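Local coordinates for protein ammonium transporter (Kuenenia stuttgartiensis, PDB 6EU6) that probably senses ammonium at the membrane and passes the signal on, as the Amt-type sensor of a histidine kinase system, at residues L240-A245 with V278-S283; S284-P289 with K343-A348. All blocks are in the same frame, centred on the assembly; numbering follows the deposited sequence.

Contact 1 lies in the core of the membrane protein and contact 2 in the connecting loops, their centres about 12 Å apart. In contact 1, residues 240-245 of helix 234-261 meet 278-283 around one isoleucine, by van der Waals contact with no polar bond between them. Contact 2 follows directly along the chain: the loop 284-289 meets the loop 343-348 through a methionine and a tyrosine ring, with a buffer molecule beside them. Buried aliphatic packing thus gives way to a partly buried aromatic contact with polar groups at its margin. The side-chain amide of N241 joins contact 1 to the loop 284-289 of contact 2.

Contact 1 of 2, residues L240-A245 with V278-S283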
ATOM      1  N   LEU A 240     -13.583  -8.750   8.939  1.00 24.79           N
ATOM      2  CA  LEU A 240     -14.930  -8.542   8.442  1.00 26.63           C
ATOM      3  C   LEU A 240     -15.680  -7.549   9.317  1.00 25.24           C
ATOM      4  O   LEU A 240     -16.252  -6.585   8.818  1.00 26.55           O
ATOM      5  CB  LEU A 240     -15.682  -9.875   8.364  1.00 27.32           C
ATOM      6  CG  LEU A 240     -17.149  -9.730   7.899  1.00 28.57           C
ATOM      7  CD1 LEU A 240     -17.234  -9.151   6.457  1.00 28.89           C
ATOM      8  CD2 LEU A 240     -17.949 -11.030   7.981  1.00 29.49           C
ATOM      9  N   ASN A 241     -15.579  -7.678  10.645  1.00 24.42           N
ATOM     10  CA  ASN A 241     -16.236  -6.702  11.470  1.00 24.75           C
ATOM     11  C   ASN A 241     -15.643  -5.316  11.283  1.00 27.88           C
ATOM     12  O   ASN A 241     -16.369  -4.310  11.331  1.00 26.53           O
ATOM     13  CB  ASN A 241     -16.127  -7.066  12.959  1.00 25.86           C
ATOM     14  CG  ASN A 241     -16.971  -8.243  13.342  1.00 26.53           C
ATOM     15  OD1 ASN A 241     -17.944  -8.627  12.650  1.00 28.65           O
ATOM     16  ND2 ASN A 241     -16.589  -8.864  14.466  1.00 30.15           N
ATOM     17  N   THR A 242     -14.309  -5.210  11.145  1.00 26.19           N
ATOM     18  CA  THR A 242     -13.732  -3.910  10.945  1.00 25.28           C
ATOM     19  C   THR A 242     -14.315  -3.267   9.668  1.00 25.52           C
ATOM     20  O   THR A 242     -14.682  -2.146   9.656  1.00 24.80           O
ATOM     21  CB  THR A 242     -12.199  -4.070  10.861  1.00 27.77           C
ATOM     22  OG1 THR A 242     -11.752  -4.600  12.116  1.00 25.42           O
ATOM     23  CG2 THR A 242     -11.525  -2.760  10.584  1.00 29.72           C
ATOM     24  N   ASN A 243     -14.428  -4.054   8.596  1.00 24.04           N
ATOM     25  CA  ASN A 243     -14.916  -3.567   7.338  1.00 25.25           C
ATOM     26  C   ASN A 243     -16.369  -3.133   7.446  1.00 27.92           C
ATOM     27  O   ASN A 243     -16.811  -2.073   6.915  1.00 25.43           O
ATOM     28  CB  ASN A 243     -14.802  -4.606   6.255  1.00 23.75           C
ATOM     29  CG  ASN A 243     -15.002  -3.991   4.898  1.00 27.67           C
ATOM     30  OD1 ASN A 243     -14.136  -3.282   4.393  1.00 27.56           O
ATOM     31  ND2 ASN A 243     -16.160  -4.276   4.277  1.00 31.46           N
ATOM     32  N   MET A 244     -17.130  -3.952   8.134  1.00 26.62           N
ATOM     33  CA  MET A 244     -18.540  -3.653   8.216  1.00 26.53           C
ATOM     34  C   MET A 244     -18.802  -2.412   9.057  1.00 27.07           C
ATOM     35  O   MET A 244     -19.748  -1.689   8.764  1.00 25.83           O
ATOM     36  CB  MET A 244     -19.358  -4.861   8.765  1.00 25.42           C
ATOM     37  CG  MET A 244     -19.236  -6.109   7.942  1.00 30.36           C
ATOM     38  SD  MET A 244     -19.657  -5.833   6.237  1.00 31.23           S
ATOM     39  CE  MET A 244     -21.358  -5.232   6.318  1.00 33.56           C
ATOM     40  N   ALA A 245     -18.013  -2.161  10.116  1.00 28.18           N
ATOM     41  CA  ALA A 245     -18.208  -0.960  10.919  1.00 26.51           C
ATOM     42  C   ALA A 245     -17.932   0.270  10.039  1.00 26.30           C
ATOM     43  O   ALA A 245     -18.717   1.232  10.089  1.00 25.49           O
ATOM     44  CB  ALA A 245     -17.350  -0.902  12.197  1.00 24.09           C
ATOM     45  N   VAL A 278     -12.409   3.625  14.374  1.00 22.99           N
ATOM     46  CA  VAL A 278     -11.883   3.838  15.727  1.00 26.00           C
ATOM     47  C   VAL A 278     -12.764   3.057  16.704  1.00 25.87           C
ATOM     48  O   VAL A 278     -12.270   2.265  17.495  1.00 25.43           O
ATOM     49  CB  VAL A 278     -11.808   5.320  16.078  1.00 24.00           C
ATOM     50  CG1 VAL A 278     -11.639   5.493  17.590  1.00 26.67           C
ATOM     51  CG2 VAL A 278     -10.638   6.011  15.333  1.00 26.54           C
ATOM     52  N   ALA A 279     -14.080   3.155  16.545  1.00 25.38           N
ATOM     53  CA  ALA A 279     -14.973   2.543  17.504  1.00 26.68           C
ATOM     54  C   ALA A 279     -14.896   1.045  17.526  1.00 27.18           C
ATOM     55  O   ALA A 279     -14.851   0.409  18.620  1.00 25.24           O
ATOM     56  CB  ALA A 279     -16.401   2.994  17.275  1.00 26.63           C
ATOM     57  N   ILE A 280     -14.820   0.448  16.329  1.00 24.98           N
ATOM     58  CA  ILE A 280     -14.793  -1.005  16.233  1.00 24.09           C
ATOM     59  C   ILE A 280     -13.471  -1.605  16.731  1.00 27.67           C
ATOM     60  O   ILE A 280     -13.410  -2.767  17.073  1.00 26.61           O
ATOM     61  CB  ILE A 280     -15.151  -1.495  14.831  1.00 27.34           C
ATOM     62  CG1 ILE A 280     -15.608  -2.920  14.884  1.00 26.46           C
ATOM     63  CG2 ILE A 280     -13.930  -1.401  13.884  1.00 27.30           C
ATOM     64  CD1 ILE A 280     -16.929  -3.114  15.592  1.00 30.93           C
ATOM     65  N   THR A 281     -12.455  -0.759  16.866  0.99 27.31           N
ATOM     66  CA  THR A 281     -11.172  -1.142  17.400  0.99 29.14           C
ATOM     67  C   THR A 281     -11.284  -1.640  18.839  0.99 29.55           C
ATOM     68  O   THR A 281     -10.388  -2.364  19.344  0.99 27.42           O
ATOM     69  CB  THR A 281     -10.174   0.073  17.270  0.99 30.23           C
ATOM     70  OG1 THR A 281      -9.903   0.282  15.856  0.99 32.34           O
ATOM     71  CG2 THR A 281      -8.908  -0.186  17.763  0.99 34.88           C
ATOM     72  N   ALA A 282     -12.327  -1.222  19.547  1.00 28.13           N
ATOM     73  CA  ALA A 282     -12.465  -1.650  20.981  1.00 28.66           C
ATOM     74  C   ALA A 282     -12.933  -3.084  21.076  1.00 27.64           C
ATOM     75  O   ALA A 282     -12.711  -3.720  22.085  1.00 26.08           O
ATOM     76  CB  ALA A 282     -13.484  -0.797  21.707  1.00 30.81           C
ATOM     77  N   SER A 283     -13.651  -3.566  20.065  1.00 26.80           N
ATOM     78  CA  SER A 283     -14.451  -4.744  20.243  1.00 28.86           C
ATOM     79  C   SER A 283     -14.497  -5.693  19.078  1.00 29.29           C
ATOM     80  O   SER A 283     -15.255  -6.663  19.096  1.00 27.33           O
ATOM     81  CB  SER A 283     -15.880  -4.324  20.569  1.00 26.97           C
ATOM     82  OG  SER A 283     -16.454  -3.695  19.446  1.00 26.93           O
TER
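I280 reaches across from 278-283 and sets both branches of its side chain against one side of helix 234-261, where N241, T242 and A245 receive it. Its closest neighbour is A245: the two CB atoms stand 3.5 Å apart, tighter than ordinary carbon contact. The A245 methyl lies over I280 CB, to one side of the fork, 3.8 Å from both I280 CG1 and I280 CG2. With chi1 at -159°, CG1 runs anti to the backbone N and comes within 3.9 Å of N241 O, a carbonyl already taken by the backbone N of A245. The other branch, CG2, falls between the backbone N and the carbonyl carbon, and from there it meets T242 CA at 3.9 Å. The T242 hydroxyl OG1 lies 4.3 Å from I280 CG2 and hydrogen-bonds back along its own helix to V238 O.

N241 likewise offers I280 its backbone and spends its amide elsewhere, ND2 donating to S284 O and V287 O in the loop that follows. A292 of helix 289-312 touches both N241 and I280, so a third helix borders this contact. With an alanine at I280, both branches would be gone, and a gap would probably open beside N241 O and T242 CA, leaving A245 CB mainly its contact to CB.

Chemically, then, the two helices meet here by fit of shape: a branched side chain fits against a small alanine, while the T242 hydroxyl and the N241 amide nitrogen find their partners in their own helix and in the next loop.

Contact 2 of 2, residues S284-P289 with K343-A348; sequences SNMVTP and KSYLLA. With MES (2-(N-morpholino)-ethanesulfonic acid), chain C.
A Met-aromatic contact joins two interhelical loops of the Amt fold: M286, between helices 266-280 and 289-312, packs on Y345, in a short 3-10 segment between helices 322-340 and 353-385. The CB of M286 lies over one face of the ring. It is 3.7 Å from the centroid of the Y345 ring and 20° off the normal, a CH-pi contact. Farther along, the chain bends at chi3 (52°), which brings the terminal methyl back against the tyrosine, M286 CE lying 3.5 Å from Y345 CD1. The sulfur itself is less well placed for the pi system: SD stands 5.0 Å from the ring centroid in an oblique direction, and is nearer to Y345 CB, at 3.9 Å.

N285 approaches the same ring obliquely, with ND2 3.8 Å from Y345 CE1. A MES molecule, probably from the crystallisation liquor, sits beside them. Its sulfonate oxygen O3S lies at the ring edge, in the plane, and takes a hydrogen bond from Y345 OH that is modelled so short that its exact length is doubtful. N285 ND2 adds a weak bond to MES O1S, 3.5 Å long. I162 and A341 also touch M286, and a backbone hydrogen bond ties it to Q342, just ahead of the 3-10 segment.

The contact is thus split in character: M286 CB covers a face of the ring and CE packs at its CD1 side, while the tyrosine hydroxyl, and more weakly the N285 amide, face the buffer's sulfonate, consistent with a polar edge able to receive such a group.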
ATOM      1  N   SER A 284     -13.660  -5.503  18.067  1.00 28.70           N
ATOM      2  CA  SER A 284     -13.880  -6.262  16.825  1.00 26.87           C
ATOM      3  C   SER A 284     -13.701  -7.771  16.998  1.00 30.43           C
ATOM      4  O   SER A 284     -14.176  -8.519  16.166  1.00 28.03           O
ATOM      5  CB  SER A 284     -12.988  -5.731  15.687  1.00 29.95           C
ATOM      6  OG  SER A 284     -11.675  -5.789  16.136  1.00 29.43           O
ATOM      7  N   ASN A 285     -13.028  -8.243  18.063  1.00 29.30           N
ATOM      8  CA  ASN A 285     -12.860  -9.677  18.277  1.00 27.83           C
ATOM      9  C   ASN A 285     -14.041 -10.312  19.025  1.00 29.30           C
ATOM     10  O   ASN A 285     -14.107 -11.541  19.135  1.00 31.64           O
ATOM     11  CB  ASN A 285     -11.608  -9.933  19.097  1.00 32.01           C
ATOM     12  CG  ASN A 285     -11.688  -9.301  20.508  1.00 30.86           C
ATOM     13  OD1 ASN A 285     -12.205  -8.185  20.712  1.00 32.15           O
ATOM     14  ND2 ASN A 285     -11.173 -10.006  21.475  1.00 32.78           N
ATOM     15  N   MET A 286     -14.981  -9.513  19.500  1.00 29.12           N
ATOM     16  CA  MET A 286     -15.999 -10.026  20.439  1.00 30.34           C
ATOM     17  C   MET A 286     -17.400  -9.747  20.073  1.00 32.46           C
ATOM     18  O   MET A 286     -18.311 -10.069  20.850  1.00 30.90           O
ATOM     19  CB  MET A 286     -15.734  -9.552  21.890  1.00 33.64           C
ATOM     20  CG  MET A 286     -15.636  -8.090  22.153  1.00 44.72           C
ATOM     21  SD  MET A 286     -14.938  -7.596  23.800  1.00 45.18           S
ATOM     22  CE  MET A 286     -13.482  -8.482  23.815  1.00 40.97           C
ATOM     23  N   VAL A 287     -17.596  -9.201  18.882  1.00 27.88           N
ATOM     24  CA  VAL A 287     -18.940  -8.859  18.395  1.00 28.68           C
ATOM     25  C   VAL A 287     -19.200  -9.631  17.118  1.00 29.89           C
ATOM     26  O   VAL A 287     -18.276 -10.175  16.522  1.00 29.00           O
ATOM     27  CB  VAL A 287     -19.150  -7.347  18.176  1.00 29.51           C
ATOM     28  CG1 VAL A 287     -18.800  -6.582  19.434  1.00 31.34           C
ATOM     29  CG2 VAL A 287     -18.333  -6.777  16.989  1.00 29.18           C
ATOM     30  N   THR A 288     -20.467  -9.718  16.752  1.00 29.12           N
ATOM     31  CA  THR A 288     -20.925 -10.322  15.496  1.00 31.79           C
ATOM     32  C   THR A 288     -20.909  -9.250  14.377  1.00 29.44           C
ATOM     33  O   THR A 288     -20.956  -8.045  14.649  1.00 29.67           O
ATOM     34  CB  THR A 288     -22.411 -10.851  15.627  1.00 32.64           C
ATOM     35  OG1 THR A 288     -23.290  -9.746  15.905  1.00 34.27           O
ATOM     36  CG2 THR A 288     -22.577 -11.937  16.714  1.00 33.87           C
ATOM     37  N   PRO A 289     -20.926  -9.677  13.120  1.00 29.91           N
ATOM     38  CA  PRO A 289     -20.943  -8.677  12.074  1.00 31.63           C
ATOM     39  C   PRO A 289     -22.149  -7.737  12.134  1.00 33.41           C
ATOM     40  O   PRO A 289     -21.975  -6.535  11.876  1.00 29.24           O
ATOM     41  CB  PRO A 289     -20.967  -9.507  10.798  1.00 35.78           C
ATOM     42  CG  PRO A 289     -20.308 -10.779  11.171  1.00 35.42           C
ATOM     43  CD  PRO A 289     -20.745 -11.038  12.593  1.00 32.47           C
ATOM     44  N   LYS A 343     -20.954 -12.268  25.789  1.00 42.68           N
ATOM     45  CA  LYS A 343     -20.846 -12.303  27.253  1.00 47.61           C
ATOM     46  C   LYS A 343     -19.604 -12.998  27.808  1.00 43.36           C
ATOM     47  O   LYS A 343     -19.032 -12.531  28.743  1.00 42.10           O
ATOM     48  CB  LYS A 343     -22.144 -12.776  27.925  1.00 54.31           C
ATOM     49  CG  LYS A 343     -23.104 -11.608  28.176  1.00 63.35           C
ATOM     50  CD  LYS A 343     -24.273 -11.861  29.143  1.00 74.27           C
ATOM     51  CE  LYS A 343     -24.126 -11.246  30.545  1.00 73.94           C
ATOM     52  NZ  LYS A 343     -25.333 -10.460  30.959  1.00 72.97           N
ATOM     53  N   SER A 344     -19.108 -14.034  27.171  1.00 43.48           N
ATOM     54  CA  SER A 344     -17.872 -14.690  27.589  1.00 43.15           C
ATOM     55  C   SER A 344     -16.655 -13.797  27.635  1.00 47.94           C
ATOM     56  O   SER A 344     -15.621 -14.166  28.245  1.00 44.78           O
ATOM     57  CB  SER A 344     -17.551 -15.878  26.632  1.00 53.42           C
ATOM     58  OG  SER A 344     -17.855 -15.565  25.271  1.00 57.01           O
ATOM     59  N   TYR A 345     -16.711 -12.648  26.938  1.00 42.97           N
ATOM     60  CA  TYR A 345     -15.593 -11.708  26.975  1.00 42.94           C
ATOM     61  C   TYR A 345     -15.618 -10.688  28.124  1.00 42.27           C
ATOM     62  O   TYR A 345     -14.605 -10.004  28.392  1.00 43.42           O
ATOM     63  CB  TYR A 345     -15.517 -10.955  25.631  1.00 41.17           C
ATOM     64  CG  TYR A 345     -14.993 -11.820  24.557  1.00 38.69           C
ATOM     65  CD1 TYR A 345     -13.636 -11.892  24.350  1.00 41.04           C
ATOM     66  CD2 TYR A 345     -15.828 -12.569  23.787  1.00 40.08           C
ATOM     67  CE1 TYR A 345     -13.120 -12.690  23.379  1.00 43.23           C
ATOM     68  CE2 TYR A 345     -15.322 -13.376  22.795  1.00 43.50           C
ATOM     69  CZ  TYR A 345     -13.959 -13.394  22.604  1.00 42.55           C
ATOM     70  OH  TYR A 345     -13.389 -14.196  21.694  1.00 51.68           O
ATOM     71  N   LEU A 346     -16.772 -10.524  28.760  1.00 37.90           N
ATOM     72  CA  LEU A 346     -16.878  -9.513  29.771  1.00 38.84           C
ATOM     73  C   LEU A 346     -15.945  -9.843  30.949  1.00 38.18           C
ATOM     74  O   LEU A 346     -15.706 -10.998  31.271  1.00 42.56           O
ATOM     75  CB  LEU A 346     -18.318  -9.349  30.176  1.00 40.39           C
ATOM     76  CG  LEU A 346     -19.304  -9.021  29.066  1.00 42.49           C
ATOM     77  CD1 LEU A 346     -20.689  -8.903  29.710  1.00 48.89           C
ATOM     78  CD2 LEU A 346     -18.999  -7.742  28.339  1.00 42.15           C
ATOM     79  N   LEU A 347     -15.348  -8.830  31.555  1.00 36.77           N
ATOM     80  CA  LEU A 347     -14.483  -9.079  32.677  1.00 38.83           C
ATOM     81  C   LEU A 347     -15.111  -8.537  33.941  1.00 42.63           C
ATOM     82  O   LEU A 347     -14.569  -8.765  34.998  1.00 44.63           O
ATOM     83  CB  LEU A 347     -13.127  -8.389  32.487  1.00 41.24           C
ATOM     84  CG  LEU A 347     -12.234  -8.934  31.381  1.00 42.41           C
ATOM     85  CD1 LEU A 347     -10.972  -8.042  31.336  1.00 41.81           C
ATOM     86  CD2 LEU A 347     -11.902 -10.397  31.633  1.00 39.43           C
ATOM     87  N   ALA A 348     -16.222  -7.804  33.859  1.00 42.31           N
ATOM     88  CA  ALA A 348     -16.767  -7.169  35.045  1.00 48.54           C
ATOM     89  C   ALA A 348     -16.948  -8.261  36.068  1.00 48.48           C
ATOM     90  O   ALA A 348     -17.499  -9.317  35.723  1.00 41.72           O
ATOM     91  CB  ALA A 348     -18.087  -6.551  34.731  1.00 50.29           C
TER
HETATM   92  O1  MES C 502      -5.044 -10.760  24.275  1.00 68.07           O
HETATM   93  C2  MES C 502      -6.406 -10.538  24.673  1.00 63.52           C
HETATM   94  C3  MES C 502      -7.333 -11.478  23.928  1.00 61.59           C
HETATM   95  N4  MES C 502      -7.091 -11.450  22.479  1.00 63.12           N
HETATM   96  C5  MES C 502      -5.672 -11.504  22.058  1.00 58.43           C
HETATM   97  C6  MES C 502      -4.840 -10.552  22.879  1.00 58.98           C
HETATM   98  C7  MES C 502      -7.743 -12.622  21.849  1.00 63.83           C
HETATM   99  C8  MES C 502      -9.207 -12.314  21.554  1.00 75.76           C
HETATM  100  S   MES C 502     -10.058 -13.583  20.882  1.00 83.88           S
HETATM  101  O1S MES C 502     -10.965 -13.040  19.836  1.00 89.96           O
HETATM  102  O2S MES C 502      -9.166 -14.657  20.359  1.00 74.58           O
HETATM  103  O3S MES C 502     -10.912 -14.179  21.932  1.00104.71           O